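Local coordinates for protein Cg3027-pa (Drosophila melanogaster, PDB 2VHH) that probably hydrolyses N-carbamoyl-beta-alanine, and its 2-methyl analogue, to the beta-amino acid, ammonia and carbon dioxide, the closing step of pyrimidine breakdown, at residues Arg196-Pro201 / Thr217-Phe222; Ala230-Tyr235 / Met244-Asn249. All blocks are in the same frame, centred on the assembly; numbering follows the deposited sequence.

Contact 1 of 2, residues Arg196-Pro201 / Thr217-Phe222; sequences RKNHIP and TGHPVF
N198 puts ND2 over one face of the H219 imidazole, amide and ring planes 52° apart, and the same nitrogen gives a hydrogen bond to the carbonyl oxygen of G218. From N198 ND2 to G218 O is 2.9 Å, with the acceptor nearly in the plane of the amide and the donor tilted 28° from the plane of the carbonyl. ND2 also bonds to OD1 of N242 on helix 240-248, so two acceptors together fix the turn of the amide. H219 leans in with CG anti to its carbonyl carbon (chi1 -62°), which carries the ring under ND2, and NE2 finds its polar partner in Y366 of a second subunit. At the other end T217 accepts a nearly straight bond from the backbone: R196 N lies 2.9 Å from T217 OG1, and that hydroxyl is also bonded to ND1 of H195. R196 itself turns its extended chain across the threonine, CD coming 4.1 Å from T217 CG2, and takes its guanidinium on to E169 and D171. Both hydrogen bonds pair a side chain with a main-chain atom. They tie the end of strand 191-196 and its following loop to the turn entering strand 221-224, joining the two large sheets of the carbon-nitrogen hydrolase fold; K197, salt-bridged to E120 and touching C234, is consistent with the Glu-Lys-Cys triad of this family.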
loop_
_atom_site.group_PDB
_atom_site.type_symbol
_atom_site.label_atom_id
_atom_site.label_comp_id
_atom_site.label_asym_id
_atom_site.label_seq_id
_atom_site.Cartn_x
_atom_site.Cartn_y
_atom_site.Cartn_z
ATOM N N ARG C 196 11.118 -32.227 1.401
ATOM C CA ARG C 196 11.572 -32.261 2.781
ATOM C C ARG C 196 10.532 -31.696 3.726
ATOM O O ARG C 196 9.856 -30.716 3.406
ATOM C CB ARG C 196 12.876 -31.508 2.934
ATOM C CG ARG C 196 14.034 -32.176 2.262
ATOM C CD ARG C 196 15.150 -31.201 2.097
ATOM N NE ARG C 196 16.373 -31.849 1.649
ATOM C CZ ARG C 196 17.491 -31.201 1.352
ATOM N NH1 ARG C 196 17.536 -29.877 1.437
ATOM N NH2 ARG C 196 18.558 -31.882 0.962
ATOM N N LYS C 197 10.432 -32.323 4.895
ATOM C CA LYS C 197 9.468 -31.973 5.941
ATOM C C LYS C 197 9.414 -30.478 6.199
ATOM O O LYS C 197 10.434 -29.865 6.494
ATOM C CB LYS C 197 9.828 -32.715 7.222
ATOM C CG LYS C 197 8.690 -32.939 8.165
ATOM C CD LYS C 197 9.146 -33.804 9.318
ATOM C CE LYS C 197 8.077 -33.907 10.391
ATOM N NZ LYS C 197 8.297 -35.070 11.318
ATOM N N ASN C 198 8.226 -29.898 6.074
ATOM C CA ASN C 198 8.043 -28.459 6.258
ATOM C C ASN C 198 7.991 -27.996 7.721
ATOM O O ASN C 198 8.471 -26.915 8.059
ATOM C CB ASN C 198 6.805 -28.010 5.498
ATOM C CG ASN C 198 7.114 -27.639 4.079
ATOM O OD1 ASN C 198 8.246 -27.313 3.760
ATOM N ND2 ASN C 198 6.111 -27.663 3.221
ATOM N N HIS C 199 7.413 -28.832 8.579
ATOM C CA HIS C 199 7.147 -28.479 9.965
ATOM C C HIS C 199 7.779 -29.490 10.899
ATOM O O HIS C 199 7.428 -30.667 10.885
ATOM C CB HIS C 199 5.646 -28.370 10.205
ATOM C CG HIS C 199 5.015 -27.268 9.423
ATOM N ND1 HIS C 199 4.727 -26.037 9.970
ATOM C CD2 HIS C 199 4.680 -27.186 8.114
ATOM C CE1 HIS C 199 4.213 -25.254 9.040
ATOM N NE2 HIS C 199 4.178 -25.926 7.903
ATOM N N ILE C 200 8.732 -29.019 11.697
ATOM C CA ILE C 200 9.507 -29.902 12.537
ATOM C C ILE C 200 9.013 -29.807 13.981
ATOM O O ILE C 200 8.908 -28.708 14.534
ATOM C CB ILE C 200 11.050 -29.696 12.343
ATOM C CG1 ILE C 200 11.571 -30.473 11.134
ATOM C CG2 ILE C 200 11.815 -30.316 13.456
ATOM C CD1 ILE C 200 11.070 -30.041 9.806
ATOM N N PRO C 201 8.659 -30.973 14.563
ATOM C CA PRO C 201 8.174 -31.091 15.937
ATOM C C PRO C 201 9.299 -31.048 16.949
ATOM O O PRO C 201 10.440 -31.405 16.633
ATOM C CB PRO C 201 7.529 -32.479 15.965
ATOM C CG PRO C 201 8.248 -33.250 14.934
ATOM C CD PRO C 201 8.711 -32.285 13.885
ATOM N N THR C 217 12.061 -26.965 0.433
ATOM C CA THR C 217 11.627 -27.452 -0.887
ATOM C C THR C 217 10.224 -26.971 -1.268
ATOM O O THR C 217 9.703 -27.330 -2.326
ATOM C CB THR C 217 11.657 -29.017 -0.984
ATOM O OG1 THR C 217 10.971 -29.591 0.142
ATOM C CG2 THR C 217 13.091 -29.551 -1.058
ATOM N N GLY C 218 9.611 -26.175 -0.398
ATOM C CA GLY C 218 8.298 -25.595 -0.663
ATOM C C GLY C 218 7.163 -26.575 -0.480
ATOM O O GLY C 218 7.060 -27.240 0.537
ATOM N N HIS C 219 6.296 -26.655 -1.476
ATOM C CA HIS C 219 5.148 -27.556 -1.435
ATOM C C HIS C 219 4.968 -28.242 -2.803
ATOM O O HIS C 219 3.973 -28.006 -3.492
ATOM C CB HIS C 219 3.882 -26.791 -0.987
ATOM C CG HIS C 219 3.977 -26.227 0.396
ATOM N ND1 HIS C 219 4.590 -25.023 0.672
ATOM C CD2 HIS C 219 3.548 -26.707 1.586
ATOM C CE1 HIS C 219 4.548 -24.792 1.971
ATOM N NE2 HIS C 219 3.917 -25.798 2.549
ATOM N N PRO C 220 5.931 -29.101 -3.200
ATOM C CA PRO C 220 5.909 -29.639 -4.559
ATOM C C PRO C 220 4.799 -30.653 -4.786
ATOM O O PRO C 220 4.459 -31.425 -3.892
ATOM C CB PRO C 220 7.277 -30.312 -4.700
ATOM C CG PRO C 220 7.664 -30.668 -3.333
ATOM C CD PRO C 220 7.068 -29.629 -2.427
ATOM N N VAL C 221 4.231 -30.630 -5.983
ATOM C CA VAL C 221 3.228 -31.608 -6.392
ATOM C C VAL C 221 3.790 -32.369 -7.593
ATOM O O VAL C 221 4.250 -31.766 -8.561
ATOM C CB VAL C 221 1.856 -30.922 -6.710
ATOM C CG1 VAL C 221 0.851 -31.902 -7.314
ATOM C CG2 VAL C 221 1.276 -30.299 -5.450
ATOM N N PHE C 222 3.770 -33.696 -7.501
ATOM C CA PHE C 222 4.367 -34.574 -8.511
ATOM C C PHE C 222 3.344 -35.022 -9.537
ATOM O O PHE C 222 2.339 -35.643 -9.197
ATOM C CB PHE C 222 5.026 -35.786 -7.840
ATOM C CG PHE C 222 6.074 -35.413 -6.837
ATOM C CD1 PHE C 222 5.729 -35.166 -5.517
ATOM C CD2 PHE C 222 7.397 -35.274 -7.221
ATOM C CE1 PHE C 222 6.693 -34.796 -4.593
ATOM C CE2 PHE C 222 8.366 -34.910 -6.310
ATOM C CZ PHE C 222 8.015 -34.671 -4.989
#

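Contact 2 of 2, residues Ala230-Tyr235 / Met244-Asn249; sequences AVNICY and MMFGLN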
loop_
_atom_site.group_PDB
_atom_site.type_symbol
_atom_site.label_atom_id
_atom_site.label_comp_id
_atom_site.label_asym_id
_atom_site.label_seq_id
_atom_site.Cartn_x
_atom_site.Cartn_y
_atom_site.Cartn_z
ATOM N N ALA C 230 1.139 -35.410 -3.760
ATOM C CA ALA C 230 1.930 -34.592 -2.857
ATOM C C ALA C 230 2.170 -35.373 -1.582
ATOM O O ALA C 230 1.512 -36.394 -1.342
ATOM C CB ALA C 230 1.236 -33.275 -2.563
ATOM N N VAL C 231 3.125 -34.907 -0.779
ATOM C CA VAL C 231 3.449 -35.546 0.479
ATOM C C VAL C 231 3.531 -34.491 1.571
ATOM O O VAL C 231 4.376 -33.596 1.531
ATOM C CB VAL C 231 4.789 -36.338 0.431
ATOM C CG1 VAL C 231 4.863 -37.309 1.592
ATOM C CG2 VAL C 231 4.938 -37.095 -0.852
ATOM N N ASN C 232 2.624 -34.603 2.532
ATOM C CA ASN C 232 2.645 -33.813 3.753
ATOM C C ASN C 232 3.288 -34.703 4.810
ATOM O O ASN C 232 2.732 -35.733 5.177
ATOM C CB ASN C 232 1.205 -33.439 4.149
ATOM C CG ASN C 232 1.125 -32.508 5.363
ATOM O OD1 ASN C 232 2.111 -32.270 6.064
ATOM N ND2 ASN C 232 -0.072 -31.972 5.612
ATOM N N ILE C 233 4.464 -34.326 5.291
ATOM C CA ILE C 233 5.204 -35.218 6.175
ATOM C C ILE C 233 4.913 -35.006 7.667
ATOM O O ILE C 233 5.140 -33.931 8.210
ATOM C CB ILE C 233 6.728 -35.213 5.902
ATOM C CG1 ILE C 233 7.016 -35.241 4.395
ATOM C CG2 ILE C 233 7.363 -36.422 6.553
ATOM C CD1 ILE C 233 8.478 -35.073 4.030
ATOM N N CYS C 234 4.376 -36.061 8.291
ATOM C CA CYS C 234 4.241 -36.226 9.752
ATOM C C CYS C 234 3.597 -35.037 10.461
ATOM O O CYS C 234 2.412 -34.792 10.286
ATOM C CB CYS C 234 5.600 -36.611 10.370
ATOM S SG CYS C 234 5.692 -36.891 12.186
ATOM N N TYR C 235 4.386 -34.297 11.232
ATOM C CA TYR C 235 3.915 -33.170 12.027
ATOM C C TYR C 235 3.221 -32.072 11.205
ATOM O O TYR C 235 2.463 -31.278 11.753
ATOM C CB TYR C 235 5.101 -32.606 12.796
ATOM C CG TYR C 235 4.840 -31.517 13.810
ATOM C CD1 TYR C 235 4.176 -31.788 15.003
ATOM C CD2 TYR C 235 5.327 -30.226 13.606
ATOM C CE1 TYR C 235 3.976 -30.786 15.953
ATOM C CE2 TYR C 235 5.130 -29.225 14.543
ATOM C CZ TYR C 235 4.457 -29.513 15.716
ATOM O OH TYR C 235 4.258 -28.528 16.641
ATOM N N MET C 244 -3.189 -26.805 2.760
ATOM C CA MET C 244 -3.809 -25.878 1.813
ATOM C C MET C 244 -2.905 -25.555 0.625
ATOM O O MET C 244 -3.367 -25.445 -0.504
ATOM C CB MET C 244 -4.232 -24.604 2.521
ATOM C CG MET C 244 -5.134 -23.714 1.706
ATOM S SD MET C 244 -5.476 -22.194 2.597
ATOM C CE MET C 244 -6.134 -21.150 1.297
ATOM N N MET C 245 -1.612 -25.422 0.893
ATOM C CA MET C 245 -0.670 -25.015 -0.126
ATOM C C MET C 245 -0.460 -26.126 -1.161
ATOM O O MET C 245 -0.350 -25.854 -2.351
ATOM C CB MET C 245 0.632 -24.549 0.520
ATOM C CG MET C 245 1.522 -23.737 -0.402
ATOM S SD MET C 245 0.692 -22.323 -1.142
ATOM C CE MET C 245 1.480 -22.263 -2.759
ATOM N N PHE C 246 -0.443 -27.379 -0.717
ATOM C CA PHE C 246 -0.430 -28.500 -1.656
ATOM C C PHE C 246 -1.659 -28.462 -2.540
ATOM O O PHE C 246 -1.571 -28.769 -3.726
ATOM C CB PHE C 246 -0.365 -29.832 -0.933
ATOM C CG PHE C 246 0.933 -30.077 -0.235
ATOM C CD1 PHE C 246 0.956 -30.345 1.128
ATOM C CD2 PHE C 246 2.134 -30.045 -0.937
ATOM C CE1 PHE C 246 2.150 -30.580 1.782
ATOM C CE2 PHE C 246 3.332 -30.273 -0.295
ATOM C CZ PHE C 246 3.348 -30.539 1.068
ATOM N N GLY C 247 -2.800 -28.081 -1.958
ATOM C CA GLY C 247 -4.048 -27.931 -2.710
ATOM C C GLY C 247 -3.963 -26.823 -3.740
ATOM O O GLY C 247 -4.363 -26.995 -4.883
ATOM N N LEU C 248 -3.424 -25.677 -3.341
ATOM C CA LEU C 248 -3.255 -24.556 -4.255
ATOM C C LEU C 248 -2.336 -24.902 -5.420
ATOM O O LEU C 248 -2.458 -24.341 -6.506
ATOM C CB LEU C 248 -2.738 -23.327 -3.512
ATOM C CG LEU C 248 -3.677 -22.671 -2.499
ATOM C CD1 LEU C 248 -3.120 -21.324 -2.054
ATOM C CD2 LEU C 248 -5.082 -22.496 -3.054
ATOM N N ASN C 249 -1.421 -25.835 -5.183
ATOM C CA ASN C 249 -0.530 -26.339 -6.221
ATOM C C ASN C 249 -1.142 -27.443 -7.079
ATOM O O ASN C 249 -0.487 -27.953 -7.984
ATOM C CB ASN C 249 0.790 -26.805 -5.619
ATOM C CG ASN C 249 1.699 -25.657 -5.255
ATOM O OD1 ASN C 249 1.735 -24.643 -5.935
ATOM N ND2 ASN C 249 2.454 -25.822 -4.185
#
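F246 has far more surface buried here than any other residue, and A230 and N232 supply most of what it meets. The phenylalanine leaves helix 240-248 with CG anti to the carbonyl carbon (chi1 -68°), which sends the ring across the end of strand 227-231. The A230 methyl meets the ring obliquely: A230 CB is 3.7 Å from F246 CD2 and 4.1 Å from F246 CB, the plain apolar part of the contact. Farther out, the tip points at the main chain, where F246 CZ comes 3.3 Å from V231 O. The remaining ring corner meets N232, with F246 CE1 3.8 Å from both the CA and the CB of that residue. The N232 side chain crosses the phenylalanine at about a right angle, and its amide plane stands 48° from the ring. Carbon is therefore what N232 offers to the ring, while its backbone carbonyl oxygen is bonded to ND2 of N256. Beyond the contact, F246 makes an edge-to-face pair with H219, and A230 is hydrogen-bonded through its backbone to I253 and F255 in the neighbouring parallel strand. A helix residue plugged against the strand before it in this way belongs to a beta-alpha-beta crossover, here strand 227-231, helix 240-248 and strand 253-258, within the alpha/beta sandwich of the carbon-nitrogen hydrolases.

Overall arrangement
Both contacts are largely buried, their centres about 7 Å apart, and along the chain contact 1 closes before contact 2 opens. They share a sheet, since strands 221-224 and 227-231 are neighbours in it. Contact 1 sits in the loop leading into the edge strand of this chain's sheet, which a second subunit continues, and it works through hydrogen bonds from a strand end and its following loop; T217 and G218 remain partly exposed. Contact 2 lies one strand further in, all its touching residues buried, and there carbon packing between helix and strand does the work. The two meet directly at H199 O and Y235 CD2, 3.5 Å apart.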